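Side-chain contacts in hypothetical protein ST1444 (Sulfolobus tokodaii, PDB 2EO0), which resolves Holliday junctions, very probably as a magnesium-dependent, structure-specific endonuclease that nicks four-way DNA junctions in opposing strands during genetic recombination: residues A[72-75]-A[76-80]; A[127-130]-A[131-134]. One frame throughout, in Å; residues are numbered along the deposited sequence.

Contact 1 of 2, residues A[72-75]-A[76-80]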
ATOM      1  N   LYS A  72      18.521   3.171  14.317  1.00 30.34           N
ATOM      2  CA  LYS A  72      18.892   1.932  13.645  1.00 33.25           C
ATOM      3  C   LYS A  72      17.789   0.889  13.422  1.00 38.95           C
ATOM      4  O   LYS A  72      17.498   0.512  12.274  1.00 36.65           O
ATOM      5  CB  LYS A  72      20.049   1.301  14.414  1.00 32.40           C
ATOM      6  CG  LYS A  72      20.541  -0.028  13.904  1.00 33.43           C
ATOM      7  CD  LYS A  72      21.403  -0.690  14.972  1.00 40.48           C
ATOM      8  CE  LYS A  72      22.012  -2.007  14.490  1.00 57.41           C
ATOM      9  NZ  LYS A  72      20.977  -3.041  14.145  1.00 58.32           N
ATOM     10  N   GLU A  73      17.194   0.415  14.515  1.00 34.11           N
ATOM     11  CA  GLU A  73      16.159  -0.601  14.451  1.00 30.59           C
ATOM     12  C   GLU A  73      14.919  -0.151  13.704  1.00 36.75           C
ATOM     13  O   GLU A  73      14.303  -0.942  12.996  1.00 45.26           O
ATOM     14  CB  GLU A  73      15.794  -1.074  15.862  1.00 37.62           C
ATOM     15  CG  GLU A  73      16.661  -2.243  16.343  1.00 36.31           C
ATOM     16  CD  GLU A  73      16.462  -2.614  17.816  1.00 45.51           C
ATOM     17  OE1 GLU A  73      15.335  -2.514  18.360  1.00 36.41           O
ATOM     18  OE2 GLU A  73      17.458  -3.043  18.427  1.00 46.69           O
ATOM     19  N   GLN A  74      14.551   1.117  13.860  1.00 39.25           N
ATOM     20  CA  GLN A  74      13.397   1.655  13.170  1.00 34.15           C
ATOM     21  C   GLN A  74      13.684   1.783  11.675  1.00 41.74           C
ATOM     22  O   GLN A  74      12.818   1.512  10.845  1.00 45.20           O
ATOM     23  CB  GLN A  74      13.017   3.021  13.741  1.00 41.54           C
ATOM     24  CG  GLN A  74      12.144   3.867  12.798  1.00 45.89           C
ATOM     25  CD  GLN A  74      11.600   5.108  13.472  1.00 38.48           C
ATOM     26  OE1 GLN A  74      11.977   6.230  13.146  1.00 39.25           O
ATOM     27  NE2 GLN A  74      10.709   4.906  14.427  1.00 39.49           N
ATOM     28  N   ALA A  75      14.902   2.188  11.334  1.00 38.81           N
ATOM     29  CA  ALA A  75      15.269   2.357   9.941  1.00 37.62           C
ATOM     30  C   ALA A  75      15.364   1.023   9.239  1.00 33.38           C
ATOM     31  O   ALA A  75      14.936   0.884   8.098  1.00 43.97           O
ATOM     32  CB  ALA A  75      16.590   3.096   9.821  1.00 28.25           C
ATOM     33  N   GLU A  76      15.939   0.040   9.904  1.00 36.79           N
ATOM     34  CA  GLU A  76      16.074  -1.256   9.277  1.00 35.68           C
ATOM     35  C   GLU A  76      14.712  -1.929   9.147  1.00 38.71           C
ATOM     36  O   GLU A  76      14.471  -2.655   8.182  1.00 36.96           O
ATOM     37  CB  GLU A  76      17.062  -2.116  10.065  1.00 42.02           C
ATOM     38  CG  GLU A  76      18.460  -1.513  10.064  1.00 42.12           C
ATOM     39  CD  GLU A  76      19.455  -2.288  10.903  1.00 46.12           C
ATOM     40  OE1 GLU A  76      19.036  -2.977  11.860  1.00 50.10           O
ATOM     41  OE2 GLU A  76      20.664  -2.194  10.614  1.00 40.38           O
ATOM     42  N   GLY A  77      13.821  -1.658  10.101  1.00 37.18           N
ATOM     43  CA  GLY A  77      12.475  -2.214  10.069  1.00 32.05           C
ATOM     44  C   GLY A  77      11.622  -1.691   8.906  1.00 34.54           C
ATOM     45  O   GLY A  77      11.122  -2.475   8.105  1.00 40.11           O
ATOM     46  N   ILE A  78      11.444  -0.380   8.795  1.00 31.47           N
ATOM     47  CA  ILE A  78      10.650   0.148   7.698  1.00 41.71           C
ATOM     48  C   ILE A  78      11.315  -0.217   6.374  1.00 41.24           C
ATOM     49  O   ILE A  78      10.662  -0.292   5.338  1.00 43.59           O
ATOM     50  CB  ILE A  78      10.468   1.681   7.796  1.00 29.48           C
ATOM     51  CG1 ILE A  78      11.809   2.353   8.014  1.00 52.10           C
ATOM     52  CG2 ILE A  78       9.564   2.027   8.956  1.00 42.25           C
ATOM     53  CD1 ILE A  78      11.693   3.825   8.450  1.00 56.96           C
ATOM     54  N   ARG A  79      12.619  -0.450   6.419  1.00 39.86           N
ATOM     55  CA  ARG A  79      13.380  -0.843   5.241  1.00 35.11           C
ATOM     56  C   ARG A  79      13.015  -2.282   4.809  1.00 39.75           C
ATOM     57  O   ARG A  79      12.934  -2.590   3.618  1.00 39.11           O
ATOM     58  CB  ARG A  79      14.857  -0.739   5.582  1.00 44.57           C
ATOM     59  CG  ARG A  79      15.836  -0.944   4.450  1.00 52.90           C
ATOM     60  CD  ARG A  79      17.204  -0.399   4.875  1.00 60.23           C
ATOM     61  NE  ARG A  79      17.298   1.048   4.678  1.00 54.63           N
ATOM     62  CZ  ARG A  79      18.292   1.805   5.139  1.00 58.73           C
ATOM     63  NH1 ARG A  79      19.275   1.257   5.843  1.00 56.47           N
ATOM     64  NH2 ARG A  79      18.331   3.103   4.849  1.00 50.13           N
ATOM     65  N   GLU A  80      12.799  -3.157   5.783  1.00 28.59           N
ATOM     66  CA  GLU A  80      12.437  -4.539   5.502  1.00 38.20           C
ATOM     67  C   GLU A  80      10.998  -4.583   4.948  1.00 40.51           C
ATOM     68  O   GLU A  80      10.643  -5.415   4.111  1.00 29.83           O
ATOM     69  CB  GLU A  80      12.540  -5.371   6.789  1.00 38.95           C
ATOM     70  CG  GLU A  80      12.470  -6.867   6.560  1.00 53.76           C
ATOM     71  CD  GLU A  80      13.388  -7.328   5.437  1.00 66.99           C
ATOM     72  OE1 GLU A  80      14.608  -7.023   5.491  1.00 70.28           O
ATOM     73  OE2 GLU A  80      12.886  -7.997   4.499  1.00 70.12           O
TER
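Glu76 and Lys72 form an i to i+4 salt bridge along the first turns of helix 72-85, the helix that leads from strand 68-70 to strand 88-95 in this PD-(D/E)XK nuclease fold. Followed outward from its backbone, the glutamate first sets CB and CG against the carbonyl of Lys72, CG lying 3.1 Å from Lys72 O; that same oxygen accepts the backbone N-H of Glu76. Extended beyond CG, the chain takes the carboxylate back along the helix toward the lysine. Its OE1 receives Lys72 NZ at 3.0 Å on the syn side, with the ammonium 30° out of the carboxylate plane. The lysine reaches it by bending only at its last torsion (chi4 -62°), and its CG and CE pass close to the carboxylate on the way. OE2 is hydrogen-bonded to the hydroxyl of Tyr115, so each carboxylate oxygen has a partner; Tyr115 also makes a cation-pi contact with Arg79. On another side of the helix, Ile78 N bonds almost straight to Gln74 O at 3.1 Å. The isoleucine places CG1 between its backbone N and carbonyl carbon (chi1 50°), which puts CG1 3.1 Å from Gln74 O and CD1 4.1 Å from Ala75 CA.

Contact 2 of 2, residues A[127-130]-A[131-134]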
ATOM      1  N   GLU A 127      10.347  18.772  -3.237  1.00 39.37           N
ATOM      2  CA  GLU A 127       9.116  19.170  -2.580  1.00 37.96           C
ATOM      3  C   GLU A 127       8.058  18.192  -3.012  1.00 32.89           C
ATOM      4  O   GLU A 127       8.312  17.333  -3.850  1.00 37.22           O
ATOM      5  CB  GLU A 127       8.708  20.574  -2.973  1.00 47.10           C
ATOM      6  CG  GLU A 127       9.740  21.606  -2.616  1.00 46.96           C
ATOM      7  CD  GLU A 127       9.184  22.995  -2.733  1.00 61.03           C
ATOM      8  OE1 GLU A 127       8.276  23.333  -1.928  1.00 59.88           O
ATOM      9  OE2 GLU A 127       9.650  23.736  -3.632  1.00 56.75           O
ATOM     10  N   LEU A 128       6.881  18.306  -2.424  1.00 33.36           N
ATOM     11  CA  LEU A 128       5.794  17.398  -2.735  1.00 33.94           C
ATOM     12  C   LEU A 128       5.575  17.293  -4.240  1.00 37.02           C
ATOM     13  O   LEU A 128       5.553  16.196  -4.809  1.00 40.11           O
ATOM     14  CB  LEU A 128       4.525  17.877  -2.037  1.00 38.65           C
ATOM     15  CG  LEU A 128       3.374  16.884  -1.831  1.00 33.96           C
ATOM     16  CD1 LEU A 128       3.873  15.456  -1.693  1.00 41.91           C
ATOM     17  CD2 LEU A 128       2.636  17.304  -0.597  1.00 30.17           C
ATOM     18  N   GLU A 129       5.447  18.444  -4.884  1.00 36.96           N
ATOM     19  CA  GLU A 129       5.227  18.493  -6.311  1.00 36.11           C
ATOM     20  C   GLU A 129       6.322  17.778  -7.081  1.00 38.11           C
ATOM     21  O   GLU A 129       6.068  17.236  -8.154  1.00 46.69           O
ATOM     22  CB  GLU A 129       5.126  19.937  -6.768  1.00 41.13           C
ATOM     23  CG  GLU A 129       3.981  20.156  -7.733  1.00 63.81           C
ATOM     24  CD  GLU A 129       2.635  19.758  -7.134  1.00 70.34           C
ATOM     25  OE1 GLU A 129       2.172  20.446  -6.182  1.00 60.60           O
ATOM     26  OE2 GLU A 129       2.056  18.752  -7.621  1.00 64.14           O
ATOM     27  N   ASP A 130       7.538  17.776  -6.554  1.00 31.94           N
ATOM     28  CA  ASP A 130       8.629  17.084  -7.231  1.00 39.78           C
ATOM     29  C   ASP A 130       8.489  15.597  -6.969  1.00 41.08           C
ATOM     30  O   ASP A 130       8.741  14.765  -7.849  1.00 39.60           O
ATOM     31  CB  ASP A 130       9.991  17.566  -6.720  1.00 41.79           C
ATOM     32  CG  ASP A 130      10.164  19.070  -6.849  1.00 50.35           C
ATOM     33  OD1 ASP A 130      10.211  19.568  -7.988  1.00 46.10           O
ATOM     34  OD2 ASP A 130      10.241  19.757  -5.804  1.00 63.01           O
ATOM     35  N   LEU A 131       8.089  15.259  -5.749  1.00 40.17           N
ATOM     36  CA  LEU A 131       7.916  13.857  -5.416  1.00 41.59           C
ATOM     37  C   LEU A 131       6.903  13.308  -6.385  1.00 42.67           C
ATOM     38  O   LEU A 131       7.095  12.239  -6.958  1.00 41.81           O
ATOM     39  CB  LEU A 131       7.402  13.668  -3.989  1.00 43.85           C
ATOM     40  CG  LEU A 131       7.239  12.192  -3.595  1.00 42.74           C
ATOM     41  CD1 LEU A 131       8.556  11.443  -3.803  1.00 37.11           C
ATOM     42  CD2 LEU A 131       6.804  12.088  -2.160  1.00 40.88           C
ATOM     43  N   VAL A 132       5.833  14.074  -6.565  1.00 37.96           N
ATOM     44  CA  VAL A 132       4.755  13.695  -7.453  1.00 39.82           C
ATOM     45  C   VAL A 132       5.229  13.541  -8.891  1.00 45.44           C
ATOM     46  O   VAL A 132       4.956  12.514  -9.510  1.00 49.73           O
ATOM     47  CB  VAL A 132       3.600  14.717  -7.377  1.00 39.89           C
ATOM     48  CG1 VAL A 132       2.569  14.438  -8.449  1.00 27.44           C
ATOM     49  CG2 VAL A 132       2.954  14.634  -6.012  1.00 28.94           C
ATOM     50  N   ARG A 133       5.939  14.532  -9.427  1.00 40.34           N
ATOM     51  CA  ARG A 133       6.425  14.415 -10.803  1.00 45.26           C
ATOM     52  C   ARG A 133       7.251  13.144 -10.946  1.00 45.16           C
ATOM     53  O   ARG A 133       7.147  12.417 -11.948  1.00 42.17           O
ATOM     54  CB  ARG A 133       7.285  15.619 -11.202  1.00 43.49           C
ATOM     55  CG  ARG A 133       6.478  16.854 -11.580  1.00 57.99           C
ATOM     56  CD  ARG A 133       7.372  18.040 -11.962  1.00 68.97           C
ATOM     57  NE  ARG A 133       6.587  19.224 -12.323  1.00 82.91           N
ATOM     58  CZ  ARG A 133       7.106  20.393 -12.708  1.00 90.87           C
ATOM     59  NH1 ARG A 133       8.427  20.558 -12.791  1.00 86.46           N
ATOM     60  NH2 ARG A 133       6.301  21.407 -13.005  1.00 89.58           N
ATOM     61  N   TYR A 134       8.069  12.883  -9.933  1.00 36.22           N
ATOM     62  CA  TYR A 134       8.914  11.709  -9.936  1.00 36.71           C
ATOM     63  C   TYR A 134       8.066  10.449  -9.982  1.00 38.01           C
ATOM     64  O   TYR A 134       8.340   9.522 -10.743  1.00 40.78           O
ATOM     65  CB  TYR A 134       9.768  11.661  -8.674  1.00 39.03           C
ATOM     66  CG  TYR A 134      10.492  10.357  -8.569  1.00 36.57           C
ATOM     67  CD1 TYR A 134      11.634  10.120  -9.325  1.00 35.07           C
ATOM     68  CD2 TYR A 134      10.020   9.337  -7.738  1.00 41.43           C
ATOM     69  CE1 TYR A 134      12.298   8.913  -9.257  1.00 33.77           C
ATOM     70  CE2 TYR A 134      10.668   8.121  -7.665  1.00 34.99           C
ATOM     71  CZ  TYR A 134      11.821   7.919  -8.424  1.00 42.56           C
ATOM     72  OH  TYR A 134      12.539   6.755  -8.305  1.00 46.31           O
TER
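Leu128 lays its CD1 methyl beside two residues of the next turn, 4.5 Å from Leu131 CD2 and 4.5 Å from Val132 CG2. These are loose apolar contacts; the closer fit is between side chain and backbone. Val132 carries CG1 anti to its backbone N (chi1 172°), which leaves CG2 beside that N and 3.3 Å from Leu128 O, the carbonyl that accepts Val132 N-H. Leu131 rests its CB against the same oxygen at 3.2 Å, while its side chain packs on Phe101 of strand 98-103 and on Met126. The arrangement is the opening turn of helix 128-143, with Glu127 at the N-cap position. Here the backbone N-H of the cap residue is held by a side chain from three residues on: Glu127 N bonds to Asp130 OD2 at 2.8 Å, using the lone pair turned away from OD1. This is one of the two bonds of a capping box; the other is absent, the Glu127 carboxylate pointing away. Asp130 brings its carboxylate back to the helix start by setting CG beside its own N (chi1 -56°), and a negative charge there would be expected to suit the positive end of the helix dipole. On the outer side, Arg133 runs its extended chain past the carbonyl of Glu129, with CG 3.5 Å from Glu129 O. The ring of Tyr134 leaves on a different side, its hydroxyl bonded to Glu88 OE2.

Overall arrangement
Contact 1 ties two helical turns by a salt bridge; contact 2 lies at a helix start, where methyls and backbone carbonyls meet across the turn and an aspartate returns to the cap residue within the first turn. They lie on opposite sides of the chain's centre, with their own centres about 24 Å apart and nearest atoms about 14 Å apart, and do not touch. Contact 1 is closer to the probable magnesium site: the side chain of Ile78 is about 4 Å from that of Glu58 and about 7 Å from that of Asp45. Contact 2 stands farther off, with the side chain of Leu128 about 10 Å from that of Glu15, another likely metal ligand.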